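Local coordinates for light harvesting complex 1 Protein W (Rhodopseudomonas palustris, PDB 6Z5S) that probably takes a place in the light-harvesting 1 ring around the reaction centre, interrupting it so that quinones can pass, and contacts bacteriochlorophyll a and spirilloxanthin, at residues A[29-32]-A[33-36]; A[67-70]-A[71-74]; A[77-80]-A[81-84]. All coordinates share one frame; numbering follows the deposited sequence.

Contact 1 of 3, residues A[29-32]-A[33-36]; sequences GKLY and CQAA. With CRT (spirilloxanthin), chain B.
Leu31 and Gln34 bring the backbone round a tight turn, their CA atoms 4.4 Å apart and Gln34 N giving a weak hydrogen bond to Leu31 O. The side chains of these two residues then cross at about a right angle. CB, CG and CD1 of Leu31 all lie beside Gln34 OE1. Leu31 CD2 instead meets Ala36 CB at 3.7 Å. Cys33 CB stands over the face of the Tyr32 ring in a CH-pi contact, 4.1 Å from the centroid and 10° off the normal. Tyr32 CG sits between the backbone N and the carbonyl carbon (chi1 83°), which puts the ring beneath Cys33. Tyr32 and Cys33 are the inner residues of what fits a type I beta turn, in the loop between helices 10-24 and 37-57. Lys30 CD packs against Cys33 CB at 3.6 Å. The lysine chain bends at chi2 and chi3 and carries NZ to a hydrogen bond with Tyr32 OH at 2.7 Å. Replacing Tyr32 by alanine would probably leave Lys30 NZ without this acceptor and Cys33 CB without the ring it rests on. Tyr32 also touches Phe89, Phe92 and Arg93. Leu31, Gln34 and Ala35 line the spirilloxanthin pocket: Ala35 CB lies 3.5 Å from carotenoid C13, and Leu31 CD1 lies 3.7 Å from C8.

Contact 2 of 3, residues A[67-70]-A[71-74]; sequences ATAM and LRVA. With LMT (dodecyl-beta-D-maltoside), chain C.
Met70 and Val73 meet one turn apart on helix 67-89, within a run of four regular backbone hydrogen bonds. Leu71 N bonds to Ala67 O, Arg72 N to Thr68 O, Val73 N to Ala69 O and Ala74 N to Met70 O. The bond from Arg72 N to Thr68 O is the straightest of the four at 171°, with a length of 2.9 Å. Every carbonyl of residues 67-70 is therefore used by the turn that follows.

The apolar contact is carried by Met70 CE, which reaches Val73 CG1 at 3.8 Å. Bends at chi2 and chi3 of the methionine carry its methyl end forward along the helix, toward Val73. The two side chains meet at a slant. Met70 is buried and also packs on Leu4, Leu65 and Ala52. Val73 touches Leu65.

The polar side chains lie on another flank. Arg72 folds at chi3 (54°), so its guanidinium runs back over the preceding turn. One face of the group looks onto Thr68 O, offset toward the rim. Its NH1 comes within 4.1 Å of Thr68 CG2. Its NH2 lies 4.0 Å from Ala69 CA. Thr68 and Arg72 both lie beside chains of other proteins, and Thr68 OG1 has a weak hydrogen bond to an aromatic side chain there.

Two residues meet bound ligands. Ala67 CB lies beside O2' of the maltoside head group at 3.2 Å. Leu71 CD1 is 3.9 Å from C1 of the detergent chain, and Leu71 also touches a bacteriochlorophyll. The regular bonding from each residue to the fourth before it marks the start of helix 67-89, whose predicted transmembrane span begins at Met70, and Met70 and Ala74 pack this end on Ala52 of helix 37-57.

Contact 3 of 3, residues A[77-80]-A[81-84]; sequences PAFG and TLFV. With BCL (bacteriochlorophyll a), chain D.
Thr81 bonds twice to Pro77 O, through its backbone N at 2.9 Å and through its hydroxyl OG1. The OG1 bond is modelled as very short, so its exact length is doubtful. With OG1 beside the backbone N (chi1 -57°), the hydroxyl is folded back onto the helix. Proline has no N-H to give, and the helix is kinked at Pro77. Leu82 N is satisfied by Ala78 O at 2.9 Å.

Gly80 O has two donors. Val84 N approaches in the carbonyl plane at 2.9 Å, while Phe83 N comes from above that plane at 3.2 Å.

The aromatic pair is edge-to-face. The edge of Phe83 points to the face of Phe79, with centroids 5.5 Å apart and planes at 87°. Phe83 CE2 meets Phe79 CZ at 3.7 Å, and Phe79 O lies at the edge of the Phe83 ring.

Ala78, Phe79 and Leu82 belong to the bacteriochlorophyll pocket, where Leu82 CD2 is 3.8 Å from the methyl CMB. The buried Thr81 hydroxyl appears to find its acceptor within its own helix, though the modelled distance is doubtful, and the pigment is met here by three apolar side chains.

Overall arrangement
From the N terminus, helix 10-24 leads into the loop that holds contact 1, a turn before helix 37-57. After that helix, the chain reaches helix 67-89, which carries contact 2 at its start and contact 3 further on. All three are local, joining adjoining segments in series, so none closes a long loop, and none nests in or crosses another. Contacts 1 and 2 lie on opposite sides of the chain's centre, their centres about 33 Å apart. Contact 3 lies nearer the middle, about 6 Å from that centre. Contact 1 joins its loop to the far end of helix 67-89. Contact 2 leans on helix 37-57, and contact 3 on helices 10-24 and 37-57.

Contact 1 of 3, residues A[29-32]-A[33-36]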
loop_
_atom_site.group_PDB
_atom_site.type_symbol
_atom_site.label_atom_id
_atom_site.label_comp_id
_atom_site.label_asym_id
_atom_site.label_seq_id
_atom_site.Cartn_x
_atom_site.Cartn_y
_atom_site.Cartn_z
ATOM N N GLY A 29 22.750 -40.195 -25.877
ATOM C CA GLY A 29 22.153 -39.322 -24.894
ATOM C C GLY A 29 22.096 -37.893 -25.382
ATOM O O GLY A 29 22.734 -37.513 -26.363
ATOM N N LYS A 30 21.298 -37.092 -24.686
ATOM C CA LYS A 30 21.055 -35.695 -25.027
ATOM C C LYS A 30 20.436 -35.539 -26.414
ATOM O O LYS A 30 20.311 -34.420 -26.918
ATOM C CB LYS A 30 22.340 -34.862 -24.896
ATOM C CG LYS A 30 22.140 -33.361 -24.941
ATOM C CD LYS A 30 20.974 -32.924 -24.078
ATOM C CE LYS A 30 21.314 -32.964 -22.607
ATOM N NZ LYS A 30 20.231 -32.344 -21.795
ATOM N N LEU A 31 20.033 -36.639 -27.045
ATOM C CA LEU A 31 19.213 -36.564 -28.241
ATOM C C LEU A 31 17.728 -36.531 -27.907
ATOM O O LEU A 31 16.906 -36.355 -28.809
ATOM C CB LEU A 31 19.556 -37.726 -29.185
ATOM C CG LEU A 31 19.082 -37.668 -30.640
ATOM C CD1 LEU A 31 20.124 -38.256 -31.553
ATOM C CD2 LEU A 31 17.794 -38.434 -30.821
ATOM N N TYR A 32 17.368 -36.656 -26.627
ATOM C CA TYR A 32 16.015 -36.304 -26.213
ATOM C C TYR A 32 15.754 -34.820 -26.436
ATOM O O TYR A 32 14.706 -34.440 -26.971
ATOM C CB TYR A 32 15.791 -36.679 -24.747
ATOM C CG TYR A 32 16.289 -35.660 -23.752
ATOM C CD1 TYR A 32 17.641 -35.546 -23.466
ATOM C CD2 TYR A 32 15.412 -34.799 -23.110
ATOM C CE1 TYR A 32 18.106 -34.610 -22.561
ATOM C CE2 TYR A 32 15.867 -33.858 -22.206
ATOM C CZ TYR A 32 17.215 -33.770 -21.936
ATOM O OH TYR A 32 17.674 -32.837 -21.036
ATOM N N CYS A 33 16.708 -33.968 -26.054
ATOM C CA CYS A 33 16.669 -32.532 -26.301
ATOM C C CYS A 33 16.762 -32.208 -27.778
ATOM O O CYS A 33 16.716 -31.034 -28.155
ATOM C CB CYS A 33 17.812 -31.859 -25.535
ATOM S SG CYS A 33 17.880 -30.062 -25.599
ATOM N N GLN A 34 16.867 -33.227 -28.612
ATOM C CA GLN A 34 17.101 -33.128 -30.039
ATOM C C GLN A 34 15.890 -33.720 -30.749
ATOM O O GLN A 34 14.840 -33.932 -30.140
ATOM C CB GLN A 34 18.431 -33.801 -30.389
ATOM C CG GLN A 34 19.596 -33.164 -29.629
ATOM C CD GLN A 34 20.932 -33.839 -29.858
ATOM O OE1 GLN A 34 21.000 -35.021 -30.174
ATOM N NE2 GLN A 34 22.007 -33.079 -29.695
ATOM N N ALA A 35 16.021 -33.973 -32.049
ATOM C CA ALA A 35 14.839 -34.337 -32.817
ATOM C C ALA A 35 14.384 -35.748 -32.488
ATOM O O ALA A 35 14.239 -36.595 -33.375
ATOM C CB ALA A 35 15.102 -34.223 -34.316
ATOM N N ALA A 36 14.164 -36.002 -31.205
ATOM C CA ALA A 36 13.415 -37.162 -30.757
ATOM C C ALA A 36 12.139 -36.722 -30.061
ATOM O O ALA A 36 11.045 -37.075 -30.508
ATOM C CB ALA A 36 14.280 -38.027 -29.838
HETATM C C1M CRT B . 25.376 -35.100 -28.849
HETATM O O1 CRT B . 25.037 -35.523 -30.160
HETATM C C1 CRT B . 25.608 -34.815 -31.275
HETATM C C2 CRT B . 25.188 -33.359 -31.139
HETATM C C3 CRT B . 27.120 -34.968 -31.211
HETATM C C4 CRT B . 25.072 -35.396 -32.592
HETATM C C5 CRT B . 23.603 -35.237 -32.829
HETATM C C6 CRT B . 23.066 -34.473 -33.776
HETATM C C7 CRT B . 21.700 -34.229 -34.001
HETATM C C8 CRT B . 20.702 -35.086 -33.328
HETATM C C9 CRT B . 21.245 -33.182 -34.810
HETATM C C10 CRT B . 19.953 -32.788 -35.094
HETATM C C11 CRT B . 19.634 -31.645 -35.797
HETATM C C12 CRT B . 18.386 -31.190 -36.236
HETATM C C13 CRT B . 17.201 -32.022 -35.971
HETATM C C14 CRT B . 18.215 -29.979 -36.916
HETATM C C15 CRT B . 17.071 -29.445 -37.475
HETATM C C16 CRT B . 17.049 -28.235 -38.130
HETATM C C17 CRT B . 15.981 -27.533 -38.695
HETATM C C18 CRT B . 14.670 -28.198 -38.830
HETATM C C19 CRT B . 16.116 -26.207 -39.110
HETATM C C20 CRT B . 15.151 -25.308 -39.499
HETATM C C21 CRT B . 15.293 -23.945 -39.694
HETATM C C22 CRT B . 14.359 -22.990 -40.010
HETATM C C23 CRT B . 14.495 -21.600 -40.018
HETATM C C24 CRT B . 15.825 -21.012 -39.754
HETATM C C25 CRT B . 13.413 -20.748 -40.248
HETATM C C26 CRT B . 13.342 -19.376 -40.180
HETATM C C27 CRT B . 12.147 -18.720 -40.336
HETATM C C28 CRT B . 11.843 -17.360 -40.279
HETATM C C29 CRT B . 12.933 -16.377 -40.124
HETATM C C30 CRT B . 10.521 -16.919 -40.358
HETATM C C31 CRT B . 9.979 -15.662 -40.266
HETATM C C32 CRT B . 8.620 -15.532 -40.406
HETATM C C33 CRT B . 7.796 -14.414 -40.316
HETATM C C34 CRT B . 8.378 -13.112 -39.930
HETATM C C35 CRT B . 6.430 -14.501 -40.589
HETATM C C36 CRT B . 5.491 -13.573 -40.458
HETATM C C37 CRT B . 4.045 -13.836 -40.717
HETATM C C38 CRT B . 3.125 -13.711 -39.498
HETATM C C39 CRT B . 1.695 -14.059 -39.879
HETATM C C40 CRT B . 3.632 -14.589 -38.365
HETATM O O2 CRT B . 3.180 -12.350 -39.041
HETATM C C2M CRT B . 2.367 -11.984 -37.950
#

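Contact 2 of 3, residues A[67-70]-A[71-74]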
loop_
_atom_site.group_PDB
_atom_site.type_symbol
_atom_site.label_atom_id
_atom_site.label_comp_id
_atom_site.label_asym_id
_atom_site.label_seq_id
_atom_site.Cartn_x
_atom_site.Cartn_y
_atom_site.Cartn_z
ATOM N N ALA A 67 -13.177 -31.790 -47.408
ATOM C CA ALA A 67 -11.920 -31.392 -46.789
ATOM C C ALA A 67 -12.170 -30.514 -45.572
ATOM O O ALA A 67 -11.540 -30.699 -44.526
ATOM C CB ALA A 67 -11.037 -30.670 -47.804
ATOM N N THR A 68 -13.106 -29.573 -45.682
ATOM C CA THR A 68 -13.379 -28.660 -44.580
ATOM C C THR A 68 -13.951 -29.398 -43.378
ATOM O O THR A 68 -13.506 -29.199 -42.240
ATOM C CB THR A 68 -14.342 -27.570 -45.038
ATOM O OG1 THR A 68 -13.905 -27.049 -46.297
ATOM C CG2 THR A 68 -14.397 -26.452 -44.024
ATOM N N ALA A 69 -14.961 -30.237 -43.609
ATOM C CA ALA A 69 -15.563 -30.981 -42.513
ATOM C C ALA A 69 -14.557 -31.931 -41.886
ATOM O O ALA A 69 -14.510 -32.079 -40.659
ATOM C CB ALA A 69 -16.792 -31.740 -43.009
ATOM N N MET A 70 -13.726 -32.567 -42.710
ATOM C CA MET A 70 -12.707 -33.454 -42.170
ATOM C C MET A 70 -11.710 -32.686 -41.315
ATOM O O MET A 70 -11.268 -33.182 -40.275
ATOM C CB MET A 70 -11.989 -34.183 -43.298
ATOM C CG MET A 70 -11.365 -35.484 -42.862
ATOM S SD MET A 70 -12.625 -36.681 -42.390
ATOM C CE MET A 70 -12.366 -36.785 -40.620
ATOM N N LEU A 71 -11.347 -31.472 -41.731
ATOM C CA LEU A 71 -10.411 -30.672 -40.947
ATOM C C LEU A 71 -11.022 -30.268 -39.618
ATOM O O LEU A 71 -10.383 -30.380 -38.565
ATOM C CB LEU A 71 -9.985 -29.437 -41.734
ATOM C CG LEU A 71 -8.961 -29.721 -42.822
ATOM C CD1 LEU A 71 -8.486 -28.431 -43.455
ATOM C CD2 LEU A 71 -7.810 -30.505 -42.240
ATOM N N ARG A 72 -12.264 -29.787 -39.651
ATOM C CA ARG A 72 -12.939 -29.420 -38.414
ATOM C C ARG A 72 -13.043 -30.611 -37.475
ATOM O O ARG A 72 -12.925 -30.462 -36.254
ATOM C CB ARG A 72 -14.321 -28.856 -38.718
ATOM C CG ARG A 72 -15.158 -28.584 -37.487
ATOM C CD ARG A 72 -16.309 -27.641 -37.785
ATOM N NE ARG A 72 -17.137 -28.110 -38.890
ATOM C CZ ARG A 72 -17.087 -27.615 -40.122
ATOM N NH1 ARG A 72 -16.242 -26.635 -40.409
ATOM N NH2 ARG A 72 -17.876 -28.104 -41.067
ATOM N N VAL A 73 -13.240 -31.806 -38.028
ATOM C CA VAL A 73 -13.377 -32.993 -37.192
ATOM C C VAL A 73 -12.032 -33.398 -36.605
ATOM O O VAL A 73 -11.910 -33.649 -35.402
ATOM C CB VAL A 73 -14.004 -34.140 -38.001
ATOM C CG1 VAL A 73 -13.763 -35.466 -37.309
ATOM C CG2 VAL A 73 -15.485 -33.886 -38.192
ATOM N N ALA A 74 -11.001 -33.458 -37.441
ATOM C CA ALA A 74 -9.700 -33.969 -37.043
ATOM C C ALA A 74 -8.842 -32.945 -36.325
ATOM O O ALA A 74 -7.716 -33.276 -35.944
ATOM C CB ALA A 74 -8.947 -34.479 -38.269
HETATM C C1B LMT C . -8.823 -30.046 -52.100
HETATM C C2B LMT C . -10.076 -29.158 -52.111
HETATM C C3B LMT C . -10.885 -29.412 -53.391
HETATM C C4B LMT C . -11.068 -30.931 -53.593
HETATM C C5B LMT C . -9.666 -31.555 -53.710
HETATM C C6B LMT C . -9.438 -32.076 -55.124
HETATM O O1B LMT C . -8.930 -30.993 -51.086
HETATM O O2B LMT C . -10.805 -29.487 -51.008
HETATM O O3B LMT C . -10.312 -28.807 -54.479
HETATM O "O4'" LMT C . -11.714 -31.483 -52.513
HETATM O O5B LMT C . -8.639 -30.664 -53.338
HETATM O O6B LMT C . -8.191 -32.641 -55.221
HETATM C "C1'" LMT C . -7.097 -31.082 -47.849
HETATM C "C2'" LMT C . -7.043 -29.977 -48.906
HETATM C "C3'" LMT C . -6.730 -30.562 -50.304
HETATM C "C4'" LMT C . -7.742 -31.646 -50.698
HETATM C "C5'" LMT C . -8.019 -32.477 -49.421
HETATM C "C6'" LMT C . -8.295 -33.942 -49.651
HETATM O "O1'" LMT C . -6.041 -30.963 -47.003
HETATM O "O2'" LMT C . -8.282 -29.410 -48.961
HETATM O "O3'" LMT C . -5.474 -31.069 -50.346
HETATM O "O5'" LMT C . -6.967 -32.330 -48.504
HETATM O "O6'" LMT C . -7.867 -34.227 -50.923
HETATM C C1 LMT C . -6.077 -29.833 -46.165
HETATM C C2 LMT C . -4.644 -29.431 -46.015
HETATM C C3 LMT C . -4.217 -28.947 -44.672
HETATM C C4 LMT C . -2.717 -28.855 -44.692
HETATM C C5 LMT C . -2.173 -29.023 -43.321
HETATM C C6 LMT C . -0.886 -29.771 -43.310
HETATM C C7 LMT C . -0.409 -29.973 -41.902
HETATM C C8 LMT C . -1.563 -30.368 -41.058
HETATM C C9 LMT C . -1.206 -31.066 -39.794
HETATM C C10 LMT C . -2.414 -31.015 -38.900
HETATM C C11 LMT C . -3.690 -31.233 -39.644
HETATM C C12 LMT C . -4.874 -31.120 -38.751
#

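Contact 3 of 3, residues A[77-80]-A[81-84]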
loop_
_atom_site.group_PDB
_atom_site.type_symbol
_atom_site.label_atom_id
_atom_site.label_comp_id
_atom_site.label_asym_id
_atom_site.label_seq_id
_atom_site.Cartn_x
_atom_site.Cartn_y
_atom_site.Cartn_z
ATOM N N PRO A 77 -8.262 -34.130 -32.316
ATOM C CA PRO A 77 -7.280 -35.218 -32.208
ATOM C C PRO A 77 -5.869 -34.766 -32.520
ATOM O O PRO A 77 -4.929 -35.204 -31.854
ATOM C CB PRO A 77 -7.790 -36.247 -33.222
ATOM C CG PRO A 77 -9.235 -36.025 -33.258
ATOM C CD PRO A 77 -9.435 -34.552 -33.100
ATOM N N ALA A 78 -5.695 -33.885 -33.505
ATOM C CA ALA A 78 -4.364 -33.364 -33.796
ATOM C C ALA A 78 -3.799 -32.607 -32.605
ATOM O O ALA A 78 -2.621 -32.758 -32.262
ATOM C CB ALA A 78 -4.412 -32.460 -35.025
ATOM N N PHE A 79 -4.632 -31.800 -31.950
ATOM C CA PHE A 79 -4.149 -31.000 -30.835
ATOM C C PHE A 79 -3.800 -31.874 -29.640
ATOM O O PHE A 79 -2.779 -31.652 -28.981
ATOM C CB PHE A 79 -5.191 -29.955 -30.452
ATOM C CG PHE A 79 -4.720 -28.998 -29.412
ATOM C CD1 PHE A 79 -3.509 -28.354 -29.554
ATOM C CD2 PHE A 79 -5.483 -28.739 -28.295
ATOM C CE1 PHE A 79 -3.067 -27.471 -28.603
ATOM C CE2 PHE A 79 -5.048 -27.853 -27.339
ATOM C CZ PHE A 79 -3.839 -27.220 -27.492
ATOM N N GLY A 80 -4.638 -32.865 -29.335
ATOM C CA GLY A 80 -4.303 -33.787 -28.266
ATOM C C GLY A 80 -3.106 -34.648 -28.597
ATOM O O GLY A 80 -2.366 -35.068 -27.704
ATOM N N THR A 81 -2.886 -34.912 -29.881
ATOM C CA THR A 81 -1.722 -35.675 -30.295
ATOM C C THR A 81 -0.448 -34.867 -30.109
ATOM O O THR A 81 0.596 -35.409 -29.724
ATOM C CB THR A 81 -1.887 -36.087 -31.749
ATOM O OG1 THR A 81 -3.102 -36.829 -31.896
ATOM C CG2 THR A 81 -0.768 -36.944 -32.141
ATOM N N LEU A 82 -0.525 -33.564 -30.385
ATOM C CA LEU A 82 0.592 -32.662 -30.133
ATOM C C LEU A 82 1.104 -32.781 -28.706
ATOM O O LEU A 82 2.270 -32.476 -28.438
ATOM C CB LEU A 82 0.165 -31.222 -30.417
ATOM C CG LEU A 82 1.220 -30.254 -30.940
ATOM C CD1 LEU A 82 1.771 -30.740 -32.260
ATOM C CD2 LEU A 82 0.619 -28.875 -31.092
ATOM N N PHE A 83 0.251 -33.222 -27.783
ATOM C CA PHE A 83 0.627 -33.449 -26.395
ATOM C C PHE A 83 0.967 -34.902 -26.099
ATOM O O PHE A 83 1.891 -35.168 -25.328
ATOM C CB PHE A 83 -0.499 -33.001 -25.461
ATOM C CG PHE A 83 -0.515 -31.527 -25.195
ATOM C CD1 PHE A 83 0.243 -30.987 -24.173
ATOM C CD2 PHE A 83 -1.293 -30.681 -25.965
ATOM C CE1 PHE A 83 0.226 -29.630 -23.924
ATOM C CE2 PHE A 83 -1.313 -29.325 -25.723
ATOM C CZ PHE A 83 -0.552 -28.798 -24.701
ATOM N N VAL A 84 0.238 -35.852 -26.690
ATOM C CA VAL A 84 0.469 -37.257 -26.373
ATOM C C VAL A 84 1.778 -37.757 -26.961
ATOM O O VAL A 84 2.319 -38.760 -26.489
ATOM C CB VAL A 84 -0.696 -38.142 -26.854
ATOM C CG1 VAL A 84 -0.558 -38.463 -28.328
ATOM C CG2 VAL A 84 -0.762 -39.416 -26.044
HETATM MG MG BCL D . -0.635 -27.537 -39.322
HETATM C CHA BCL D . 2.647 -27.140 -40.157
HETATM C CHB BCL D . 0.319 -28.629 -36.291
HETATM C CHC BCL D . -3.886 -27.592 -38.417
HETATM C CHD BCL D . -1.558 -25.819 -42.232
HETATM N NA BCL D . 1.104 -28.008 -38.458
HETATM C C1A BCL D . 2.290 -27.833 -38.908
HETATM C C2A BCL D . 3.359 -28.388 -38.027
HETATM C C3A BCL D . 2.568 -29.155 -37.012
HETATM C C4A BCL D . 1.223 -28.578 -37.256
HETATM C CMA BCL D . 2.567 -30.640 -37.313
HETATM C CAA BCL D . 4.108 -27.278 -37.320
HETATM C CBA BCL D . 5.610 -27.459 -37.459
HETATM C CGA BCL D . 6.283 -26.958 -36.213
HETATM O O1A BCL D . 5.642 -26.747 -35.204
HETATM O O2A BCL D . 7.711 -26.720 -36.180
HETATM N NB BCL D . -1.640 -28.010 -37.603
HETATM C C1B BCL D . -1.124 -28.472 -36.454
HETATM C C2B BCL D . -2.075 -28.770 -35.359
HETATM C C3B BCL D . -3.347 -28.445 -36.017
HETATM C C4B BCL D . -2.956 -28.016 -37.376
HETATM C CMB BCL D . -1.749 -29.266 -33.978
HETATM C CAB BCL D . -4.741 -28.524 -35.495
HETATM O OBB BCL D . -5.654 -28.719 -36.269
HETATM C CBB BCL D . -4.986 -28.336 -34.031
HETATM N NC BCL D . -2.353 -26.893 -40.120
HETATM C C1C BCL D . -3.565 -27.004 -39.557
HETATM C C2C BCL D . -4.661 -26.379 -40.340
HETATM C C3C BCL D . -3.933 -25.941 -41.569
HETATM C C4C BCL D . -2.527 -26.273 -41.233
HETATM C CMC BCL D . -5.704 -27.422 -40.689
HETATM C CAC BCL D . -3.997 -24.443 -41.803
HETATM C CBC BCL D . -5.339 -24.000 -42.326
HETATM N ND BCL D . 0.241 -26.597 -40.903
HETATM C C1D BCL D . -0.136 -25.980 -42.027
HETATM C C2D BCL D . 1.007 -25.527 -42.877
HETATM C C3D BCL D . 2.112 -26.023 -42.062
HETATM C C4D BCL D . 1.599 -26.624 -40.997
HETATM C CMD BCL D . 1.234 -24.792 -44.163
HETATM C CAD BCL D . 3.581 -26.102 -42.007
HETATM O OBD BCL D . 4.400 -25.628 -42.862
HETATM C CBD BCL D . 3.974 -26.815 -40.767
HETATM C CGD BCL D . 4.794 -28.004 -41.135
HETATM O O1D BCL D . 4.391 -28.831 -41.925
HETATM O O2D BCL D . 6.119 -28.155 -40.576
HETATM C CED BCL D . 6.990 -29.148 -41.096
HETATM C C1 BCL D . 8.406 -26.971 -34.965
HETATM C C2 BCL D . 9.507 -27.957 -35.257
HETATM C C3 BCL D . 10.330 -28.411 -34.306
HETATM C C4 BCL D . 11.399 -29.391 -34.689
HETATM C C5 BCL D . 10.175 -27.967 -32.868
HETATM C C6 BCL D . 9.169 -28.853 -32.138
HETATM C C7 BCL D . 8.771 -28.288 -30.778
HETATM C C8 BCL D . 9.952 -28.207 -29.816
HETATM C C9 BCL D . 9.979 -29.404 -28.871
HETATM C C10 BCL D . 9.910 -26.875 -29.067
HETATM C C11 BCL D . 9.851 -27.011 -27.547
HETATM C C12 BCL D . 8.524 -26.495 -26.998
HETATM C C13 BCL D . 8.696 -25.140 -26.320
HETATM C C14 BCL D . 8.745 -25.292 -24.806
HETATM C C15 BCL D . 7.562 -24.205 -26.735
HETATM C C16 BCL D . 7.992 -22.742 -26.669
HETATM C C17 BCL D . 6.911 -21.808 -27.200
HETATM C C18 BCL D . 7.125 -20.387 -26.691
HETATM C C19 BCL D . 5.807 -19.627 -26.619
HETATM C C20 BCL D . 8.135 -19.625 -27.542
#